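Local coordinates for protein hypothetical glycoside hydrolase (Parabacteroides distasonis, PDB 3TAW) that is of unknown function but belongs to a clan of glycoside hydrolases and related enzymes that fold as five-bladed beta-propellers, at residues L230-P235 with A286-N291; E95-P100 with D152-T157. All coordinates share one frame; numbering follows the deposited sequence.

Interaction 1 (L230-P235 with A286-N291); sequences LKLFSP and ALFDVN. With EDO (1,2-ethanediol), chain H; EDO (1,2-ethanediol), chain S.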
ATOM      1  N   LEU A 230      -3.404  19.508  -4.404  1.00 19.14           N
ATOM      2  CA  LEU A 230      -2.042  19.835  -4.752  1.00 18.89           C
ATOM      3  C   LEU A 230      -1.316  18.576  -5.255  1.00 18.28           C
ATOM      4  O   LEU A 230      -1.262  17.555  -4.552  1.00 17.01           O
ATOM      5  CB  LEU A 230      -1.329  20.398  -3.530  1.00 18.87           C
ATOM      6  CG  LEU A 230       0.040  20.988  -3.778  1.00 19.47           C
ATOM      7  CD1 LEU A 230      -0.089  22.383  -4.513  1.00 19.77           C
ATOM      8  CD2 LEU A 230       0.840  21.055  -2.467  1.00 19.66           C
ATOM      9  N   LYS A 231      -0.718  18.681  -6.440  1.00 17.85           N
ATOM     10  CA  LYS A 231       0.041  17.575  -7.011  1.00 17.82           C
ATOM     11  C   LYS A 231       1.515  17.720  -6.677  1.00 16.96           C
ATOM     12  O   LYS A 231       2.192  18.579  -7.228  1.00 17.81           O
ATOM     13  CB  LYS A 231      -0.159  17.534  -8.528  1.00 18.49           C
ATOM     14  CG  LYS A 231      -1.587  17.187  -8.951  1.00 19.80           C
ATOM     15  CD  LYS A 231      -1.755  17.421 -10.455  1.00 21.48           C
ATOM     16  CE  LYS A 231      -3.212  17.494 -10.858  1.00 23.48           C
ATOM     17  NZ  LYS A 231      -3.336  17.863 -12.307  1.00 25.55           N
ATOM     18  N   LEU A 232       2.026  16.890  -5.767  1.00 15.11           N
ATOM     19  CA  LEU A 232       3.458  16.936  -5.417  1.00 14.66           C
ATOM     20  C   LEU A 232       4.346  16.460  -6.564  1.00 14.60           C
ATOM     21  O   LEU A 232       5.427  17.022  -6.826  1.00 15.21           O
ATOM     22  CB  LEU A 232       3.718  16.083  -4.162  1.00 14.25           C
ATOM     23  CG  LEU A 232       3.411  16.778  -2.830  1.00 14.45           C
ATOM     24  CD1 LEU A 232       1.976  17.222  -2.691  1.00 14.87           C
ATOM     25  CD2 LEU A 232       3.799  15.838  -1.656  1.00 14.37           C
ATOM     26  N   PHE A 233       3.895  15.412  -7.246  1.00 14.06           N
ATOM     27  CA  PHE A 233       4.430  15.062  -8.545  1.00 14.27           C
ATOM     28  C   PHE A 233       3.414  14.216  -9.299  1.00 14.06           C
ATOM     29  O   PHE A 233       2.337  13.886  -8.767  1.00 13.60           O
ATOM     30  CB  PHE A 233       5.847  14.452  -8.510  1.00 14.31           C
ATOM     31  CG  PHE A 233       5.969  13.060  -7.907  1.00 13.92           C
ATOM     32  CD1 PHE A 233       5.782  11.910  -8.676  1.00 13.79           C
ATOM     33  CD2 PHE A 233       6.381  12.896  -6.588  1.00 13.82           C
ATOM     34  CE1 PHE A 233       5.972  10.648  -8.134  1.00 13.55           C
ATOM     35  CE2 PHE A 233       6.555  11.619  -6.042  1.00 13.17           C
ATOM     36  CZ  PHE A 233       6.351  10.500  -6.805  1.00 13.22           C
ATOM     37  N   SER A 234       3.721  13.975 -10.568  1.00 14.71           N
ATOM     38  CA  SER A 234       2.746  13.427 -11.490  1.00 15.05           C
ATOM     39  C   SER A 234       3.424  12.472 -12.467  1.00 15.02           C
ATOM     40  O   SER A 234       4.661  12.473 -12.610  1.00 14.32           O
ATOM     41  CB  SER A 234       2.105  14.563 -12.295  1.00 16.15           C
ATOM     42  OG  SER A 234       1.465  15.522 -11.482  1.00 16.92           O
ATOM     43  N   PRO A 235       2.616  11.678 -13.172  1.00 14.95           N
ATOM     44  CA  PRO A 235       3.158  10.875 -14.249  1.00 15.26           C
ATOM     45  C   PRO A 235       3.878  11.727 -15.287  1.00 15.61           C
ATOM     46  O   PRO A 235       3.526  12.871 -15.489  1.00 16.09           O
ATOM     47  CB  PRO A 235       1.919  10.211 -14.845  1.00 15.67           C
ATOM     48  CG  PRO A 235       0.931  10.187 -13.702  1.00 15.46           C
ATOM     49  CD  PRO A 235       1.162  11.474 -13.010  1.00 15.17           C
ATOM     50  N   ALA A 286      10.786   8.199  -4.644  1.00 12.38           N
ATOM     51  CA  ALA A 286      10.962   9.640  -4.583  1.00 12.61           C
ATOM     52  C   ALA A 286      11.534  10.023  -3.228  1.00 12.84           C
ATOM     53  O   ALA A 286      11.413   9.272  -2.262  1.00 13.00           O
ATOM     54  CB  ALA A 286       9.644  10.356  -4.817  1.00 12.43           C
ATOM     55  N   LEU A 287      12.111  11.216  -3.168  1.00 13.18           N
ATOM     56  CA  LEU A 287      12.728  11.763  -1.971  1.00 13.13           C
ATOM     57  C   LEU A 287      12.198  13.167  -1.765  1.00 13.31           C
ATOM     58  O   LEU A 287      12.236  13.991  -2.687  1.00 13.29           O
ATOM     59  CB  LEU A 287      14.242  11.814  -2.135  1.00 13.62           C
ATOM     60  CG  LEU A 287      15.067  12.177  -0.907  1.00 14.08           C
ATOM     61  CD1 LEU A 287      14.944  11.005   0.103  1.00 14.02           C
ATOM     62  CD2 LEU A 287      16.531  12.473  -1.290  1.00 14.89           C
ATOM     63  N   PHE A 288      11.696  13.447  -0.563  1.00 13.44           N
ATOM     64  CA  PHE A 288      11.225  14.780  -0.219  1.00 13.64           C
ATOM     65  C   PHE A 288      12.047  15.377   0.910  1.00 14.21           C
ATOM     66  O   PHE A 288      12.656  14.668   1.718  1.00 14.30           O
ATOM     67  CB  PHE A 288       9.754  14.742   0.217  1.00 13.48           C
ATOM     68  CG  PHE A 288       8.807  14.359  -0.887  1.00 13.00           C
ATOM     69  CD1 PHE A 288       8.280  15.316  -1.708  1.00 13.49           C
ATOM     70  CD2 PHE A 288       8.475  13.021  -1.119  1.00 13.00           C
ATOM     71  CE1 PHE A 288       7.418  14.965  -2.742  1.00 13.61           C
ATOM     72  CE2 PHE A 288       7.607  12.675  -2.157  1.00 13.17           C
ATOM     73  CZ  PHE A 288       7.095  13.655  -2.959  1.00 13.17           C
ATOM     74  N   ASP A 289      12.075  16.692   0.957  1.00 15.07           N
ATOM     75  CA  ASP A 289      12.808  17.392   1.995  1.00 15.68           C
ATOM     76  C   ASP A 289      12.152  17.175   3.385  1.00 15.69           C
ATOM     77  O   ASP A 289      10.937  17.128   3.499  1.00 15.22           O
ATOM     78  CB  ASP A 289      12.865  18.863   1.646  1.00 16.78           C
ATOM     79  CG  ASP A 289      13.642  19.670   2.655  1.00 17.50           C
ATOM     80  OD1 ASP A 289      14.897  19.653   2.561  1.00 18.18           O
ATOM     81  OD2 ASP A 289      12.982  20.336   3.493  1.00 18.14           O
ATOM     82  N   VAL A 290      12.961  17.035   4.427  1.00 15.86           N
ATOM     83  CA  VAL A 290      12.443  16.768   5.770  1.00 17.05           C
ATOM     84  C   VAL A 290      11.703  17.946   6.402  1.00 17.66           C
ATOM     85  O   VAL A 290      10.831  17.742   7.262  1.00 19.45           O
ATOM     86  CB  VAL A 290      13.547  16.262   6.730  1.00 17.81           C
ATOM     87  CG1 VAL A 290      14.209  15.003   6.159  1.00 17.76           C
ATOM     88  CG2 VAL A 290      14.572  17.361   7.014  1.00 17.92           C
ATOM     89  N   ASN A 291      12.050  19.167   5.988  1.00 17.84           N
ATOM     90  CA  ASN A 291      11.456  20.384   6.548  1.00 18.24           C
ATOM     91  C   ASN A 291      10.266  20.893   5.735  1.00 18.18           C
ATOM     92  O   ASN A 291       9.311  21.425   6.294  1.00 19.01           O
ATOM     93  CB  ASN A 291      12.541  21.451   6.668  1.00 19.81           C
ATOM     94  CG  ASN A 291      13.612  21.062   7.680  1.00 20.49           C
ATOM     95  OD1 ASN A 291      14.813  20.969   7.357  1.00 23.32           O
ATOM     96  ND2 ASN A 291      13.177  20.772   8.886  1.00 19.67           N
TER
HETATM   97  C1  EDO H 393      17.036  16.441   3.932  1.00 30.28           C
HETATM   98  O1  EDO H 393      15.812  17.132   3.694  1.00 24.75           O
HETATM   99  C2  EDO H 393      18.040  16.712   2.825  1.00 32.51           C
HETATM  100  O2  EDO H 393      18.222  18.133   2.725  1.00 37.06           O
HETATM  101  C1  EDO S 404      10.405  18.491  10.557  1.00 34.66           C
HETATM  102  O1  EDO S 404       9.549  17.937  11.572  1.00 28.98           O
HETATM  103  C2  EDO S 404      11.595  17.573  10.320  1.00 35.43           C
HETATM  104  O2  EDO S 404      11.128  16.307   9.832  1.00 35.48           O
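Leu232 and Phe233 meet strand residues Ala286 and Phe288 across a gap bridged by side chains, with the Leu232 and Phe288 CA atoms 9.6 Å apart, those of Phe233 and Ala286 9.4 Å apart, and no hydrogen bond between the backbones. Leu232 and Phe233 form a classic beta bulge opposite Val208, which suits a place where two successive side chains must both point at the strand. The Phe233 ring, its CG lodged between the backbone N and the carbonyl carbon (chi1 69°), reaches both strand residues through CE2, which lies 3.6 Å from Ala286 CB and 3.7 Å from Phe288 CZ. Of the two, Phe288 CZ comes at the edge of the Phe233 ring, near its plane. Alanine fits here because its lone methyl is small enough for CE2 and CZ of the Phe233 ring to come close. Leu232 crosses Phe288 at about a right angle, its CD2 methyl 3.9 Å from Phe288 CE1. The Phe288 ring thus meets Leu232 with CE1 and Phe233 with the adjacent CZ. Just beyond the strand, Asp289 OD2 accepts from Asn291 N at 2.9 Å in an Asx turn, while O1 of a 1,2-ethanediol probably taken up from the crystallisation liquor joins Asp289 OD1 to Val290 N. The apolar cluster continues past the two segments: Phe288 stacks with Tyr202 of strand 199-203, and Tyr262 of strand 257-265 meets Phe233 edge-to-face. The contact joins the loop between strands 220-221 and 244-254 to strand 281-288, with Leu296 of neighbouring strand 296-299 touching both Phe233 and Ala286.

Interaction 2 (E95-P100 with D152-T157); sequences ERDTKP and DLKHWT
Lys154 and Asp97 carry this contact, their side chains coming from opposite directions to form a salt bridge, with NZ of Lys154 2.8 Å from OD2 of Asp97. The lysine sets out with CG anti to the carbonyl carbon (chi1 -67°) and stays extended to its ammonium group, so nearly its full length spans the gap. The short Asp97 side chain points toward it and offers the syn lone pair of OD2, the side facing OD1; the other oxygen is much farther from the ammonium, and the bridge is therefore single-pronged. Tyr85 of strand 81-88 adds a cation-pi contact to the same lysine and is also the backbone partner of Asp97. The backbone from which Lys154 springs is held by Asp152, whose carboxylate grips the turn with three bonds. OD1 takes Lys154 N from above the carboxylate plane, making an Asx turn, and His155 N at 2.8 Å through its syn lone pair. OD2 receives His155 ND1 at 2.7 Å, almost within the imidazole plane, which sets the rotation of that ring. Leu153 in this tight turn has a left-handed backbone (phi 66°), while its buried side chain packs on Thr56, Tyr58 and Tyr85. On the facing loop Lys99 curls back, its NZ meeting Pro100 O at 2.9 Å. A charged pair joined at the surface by one bond probably gains modestly, since water competes for both groups, although the cation-pi contact with Tyr85 gives the lysine charge a second source of stabilisation.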
ATOM      1  N   GLU A  95       2.526 -18.433   8.198  1.00 15.07           N
ATOM      2  CA  GLU A  95       1.426 -19.175   8.808  1.00 15.00           C
ATOM      3  C   GLU A  95       0.174 -18.298   8.719  1.00 14.49           C
ATOM      4  O   GLU A  95       0.152 -17.168   9.244  1.00 13.76           O
ATOM      5  CB  GLU A  95       1.777 -19.464  10.243  1.00 16.40           C
ATOM      6  CG  GLU A  95       0.719 -20.235  11.001  1.00 17.31           C
ATOM      7  CD  GLU A  95       1.249 -20.714  12.343  1.00 18.59           C
ATOM      8  OE1 GLU A  95       1.341 -19.883  13.270  1.00 19.58           O
ATOM      9  OE2 GLU A  95       1.575 -21.916  12.433  1.00 20.18           O
ATOM     10  N   ARG A  96      -0.845 -18.801   8.032  1.00 14.30           N
ATOM     11  CA  ARG A  96      -2.022 -17.981   7.672  1.00 14.28           C
ATOM     12  C   ARG A  96      -3.243 -18.361   8.481  1.00 14.31           C
ATOM     13  O   ARG A  96      -3.537 -19.546   8.646  1.00 14.76           O
ATOM     14  CB  ARG A  96      -2.333 -18.141   6.180  1.00 14.54           C
ATOM     15  CG  ARG A  96      -1.202 -17.718   5.278  1.00 14.42           C
ATOM     16  CD  ARG A  96      -1.291 -18.383   3.914  1.00 14.79           C
ATOM     17  NE  ARG A  96      -2.472 -17.996   3.140  1.00 14.76           N
ATOM     18  CZ  ARG A  96      -2.630 -18.273   1.849  1.00 14.59           C
ATOM     19  NH1 ARG A  96      -1.711 -18.966   1.184  1.00 14.04           N
ATOM     20  NH2 ARG A  96      -3.719 -17.839   1.220  1.00 14.96           N
ATOM     21  N   ASP A  97      -3.961 -17.354   8.960  1.00 13.82           N
ATOM     22  CA  ASP A  97      -5.252 -17.555   9.573  1.00 13.86           C
ATOM     23  C   ASP A  97      -6.280 -18.029   8.541  1.00 13.64           C
ATOM     24  O   ASP A  97      -6.279 -17.600   7.381  1.00 13.82           O
ATOM     25  CB  ASP A  97      -5.752 -16.263  10.225  1.00 13.78           C
ATOM     26  CG  ASP A  97      -5.139 -16.005  11.598  1.00 14.12           C
ATOM     27  OD1 ASP A  97      -4.263 -16.794  12.056  1.00 13.78           O
ATOM     28  OD2 ASP A  97      -5.567 -15.009  12.212  1.00 14.73           O
ATOM     29  N   THR A  98      -7.212 -18.849   9.011  1.00 13.81           N
ATOM     30  CA  THR A  98      -8.292 -19.316   8.162  1.00 14.37           C
ATOM     31  C   THR A  98      -9.418 -18.309   8.060  1.00 14.43           C
ATOM     32  O   THR A  98     -10.218 -18.403   7.154  1.00 14.92           O
ATOM     33  CB  THR A  98      -8.858 -20.669   8.664  1.00 14.95           C
ATOM     34  OG1 THR A  98      -9.289 -20.549  10.030  1.00 15.72           O
ATOM     35  CG2 THR A  98      -7.812 -21.731   8.548  1.00 15.55           C
ATOM     36  N   LYS A  99      -9.526 -17.409   9.035  1.00 14.62           N
ATOM     37  CA  LYS A  99     -10.508 -16.332   9.011  1.00 15.22           C
ATOM     38  C   LYS A  99      -9.813 -15.020   8.636  1.00 14.65           C
ATOM     39  O   LYS A  99      -8.792 -14.702   9.209  1.00 14.20           O
ATOM     40  CB  LYS A  99     -11.141 -16.174  10.397  1.00 16.64           C
ATOM     41  CG  LYS A  99     -12.422 -15.416  10.412  1.00 17.58           C
ATOM     42  CD  LYS A  99     -12.940 -15.213  11.835  1.00 18.81           C
ATOM     43  CE  LYS A  99     -12.235 -14.068  12.522  1.00 19.13           C
ATOM     44  NZ  LYS A  99     -12.555 -12.811  11.788  1.00 19.68           N
ATOM     45  N   PRO A 100     -10.388 -14.249   7.698  1.00 14.14           N
ATOM     46  CA  PRO A 100      -9.824 -12.921   7.454  1.00 13.55           C
ATOM     47  C   PRO A 100      -9.890 -12.037   8.714  1.00 13.41           C
ATOM     48  O   PRO A 100     -10.811 -12.167   9.543  1.00 13.50           O
ATOM     49  CB  PRO A 100     -10.681 -12.361   6.316  1.00 13.68           C
ATOM     50  CG  PRO A 100     -12.021 -13.085   6.482  1.00 14.27           C
ATOM     51  CD  PRO A 100     -11.673 -14.463   6.994  1.00 14.25           C
ATOM     52  N   ASP A 152      -3.889  -4.886  18.263  1.00 15.24           N
ATOM     53  CA  ASP A 152      -3.538  -6.290  18.073  1.00 15.94           C
ATOM     54  C   ASP A 152      -3.792  -6.816  16.662  1.00 15.14           C
ATOM     55  O   ASP A 152      -3.729  -8.028  16.447  1.00 15.38           O
ATOM     56  CB  ASP A 152      -4.306  -7.155  19.065  1.00 16.79           C
ATOM     57  CG  ASP A 152      -5.801  -7.201  18.781  1.00 17.24           C
ATOM     58  OD1 ASP A 152      -6.315  -6.477  17.909  1.00 16.72           O
ATOM     59  OD2 ASP A 152      -6.476  -7.980  19.479  1.00 20.29           O
ATOM     60  N   LEU A 153      -4.128  -5.917  15.736  1.00 14.55           N
ATOM     61  CA  LEU A 153      -4.351  -6.236  14.330  1.00 14.38           C
ATOM     62  C   LEU A 153      -5.580  -7.126  14.083  1.00 14.75           C
ATOM     63  O   LEU A 153      -5.785  -7.611  12.956  1.00 14.78           O
ATOM     64  CB  LEU A 153      -3.089  -6.858  13.696  1.00 13.94           C
ATOM     65  CG  LEU A 153      -1.829  -5.985  13.688  1.00 13.81           C
ATOM     66  CD1 LEU A 153      -0.621  -6.803  13.241  1.00 13.16           C
ATOM     67  CD2 LEU A 153      -2.018  -4.748  12.811  1.00 13.35           C
ATOM     68  N   LYS A 154      -6.419  -7.288  15.109  1.00 15.17           N
ATOM     69  CA  LYS A 154      -7.634  -8.116  15.018  1.00 15.83           C
ATOM     70  C   LYS A 154      -8.886  -7.462  15.562  1.00 16.40           C
ATOM     71  O   LYS A 154      -9.965  -7.686  15.007  1.00 16.76           O
ATOM     72  CB  LYS A 154      -7.406  -9.473  15.677  1.00 16.75           C
ATOM     73  CG  LYS A 154      -6.393 -10.262  14.867  1.00 16.64           C
ATOM     74  CD  LYS A 154      -6.215 -11.658  15.300  1.00 17.60           C
ATOM     75  CE  LYS A 154      -5.465 -12.412  14.219  1.00 17.01           C
ATOM     76  NZ  LYS A 154      -5.136 -13.777  14.693  1.00 17.14           N
ATOM     77  N   HIS A 155      -8.764  -6.670  16.623  1.00 16.70           N
ATOM     78  CA  HIS A 155      -9.903  -5.949  17.179  1.00 17.70           C
ATOM     79  C   HIS A 155      -9.813  -4.528  16.666  1.00 16.61           C
ATOM     80  O   HIS A 155      -9.121  -3.691  17.241  1.00 16.65           O
ATOM     81  CB  HIS A 155      -9.918  -6.042  18.717  1.00 19.70           C
ATOM     82  CG  HIS A 155     -10.188  -7.432  19.206  1.00 21.70           C
ATOM     83  ND1 HIS A 155      -9.185  -8.353  19.444  1.00 23.13           N
ATOM     84  CD2 HIS A 155     -11.359  -8.080  19.432  1.00 23.38           C
ATOM     85  CE1 HIS A 155      -9.727  -9.500  19.829  1.00 23.68           C
ATOM     86  NE2 HIS A 155     -11.044  -9.360  19.829  1.00 23.63           N
ATOM     87  N   TRP A 156     -10.469  -4.298  15.530  1.00 15.92           N
ATOM     88  CA  TRP A 156     -10.353  -3.041  14.805  1.00 15.75           C
ATOM     89  C   TRP A 156     -11.528  -2.115  15.078  1.00 16.35           C
ATOM     90  O   TRP A 156     -12.670  -2.567  15.217  1.00 17.89           O
ATOM     91  CB  TRP A 156     -10.279  -3.277  13.285  1.00 15.13           C
ATOM     92  CG  TRP A 156      -9.099  -4.001  12.808  1.00 14.34           C
ATOM     93  CD1 TRP A 156      -8.989  -5.343  12.560  1.00 14.30           C
ATOM     94  CD2 TRP A 156      -7.846  -3.425  12.477  1.00 14.20           C
ATOM     95  NE1 TRP A 156      -7.731  -5.633  12.106  1.00 14.46           N
ATOM     96  CE2 TRP A 156      -7.004  -4.466  12.036  1.00 13.78           C
ATOM     97  CE3 TRP A 156      -7.344  -2.117  12.525  1.00 14.28           C
ATOM     98  CZ2 TRP A 156      -5.682  -4.242  11.634  1.00 13.74           C
ATOM     99  CZ3 TRP A 156      -6.029  -1.898  12.126  1.00 14.18           C
ATOM    100  CH2 TRP A 156      -5.208  -2.961  11.691  1.00 14.07           C
ATOM    101  N   THR A 157     -11.247  -0.819  15.131  1.00 15.94           N
ATOM    102  CA  THR A 157     -12.253   0.236  15.073  1.00 16.08           C
ATOM    103  C   THR A 157     -12.160   0.938  13.724  1.00 15.99           C
ATOM    104  O   THR A 157     -11.097   1.441  13.357  1.00 15.10           O
ATOM    105  CB  THR A 157     -12.048   1.224  16.217  1.00 16.90           C
ATOM    106  OG1 THR A 157     -12.207   0.504  17.451  1.00 17.21           O
ATOM    107  CG2 THR A 157     -13.062   2.382  16.162  1.00 17.09           C
TER

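Overall arrangement
From the N terminus, interaction 2 comes first: 95-100, which begins on the edge strand of the sheet holding 49-58, 61-69 and 81-88, is met by 152-157 after 51 intervening residues, so that the connection between strands 143-150 and 157-161 of the next antiparallel sheet is tied to its predecessor. Interaction 1 opens afterwards, in the connection between strands 220-221 and 244-254, and closes a second loop of 50 residues, joining that connection to strand 281-288 of the mixed sheet. The loops follow in series, neither nested nor crossed. Their centres lie 34 Å apart on opposite sides of the chain's centre, consistent with ties at different blades of a beta-propeller, one polar and superficial, the other apolar and buried.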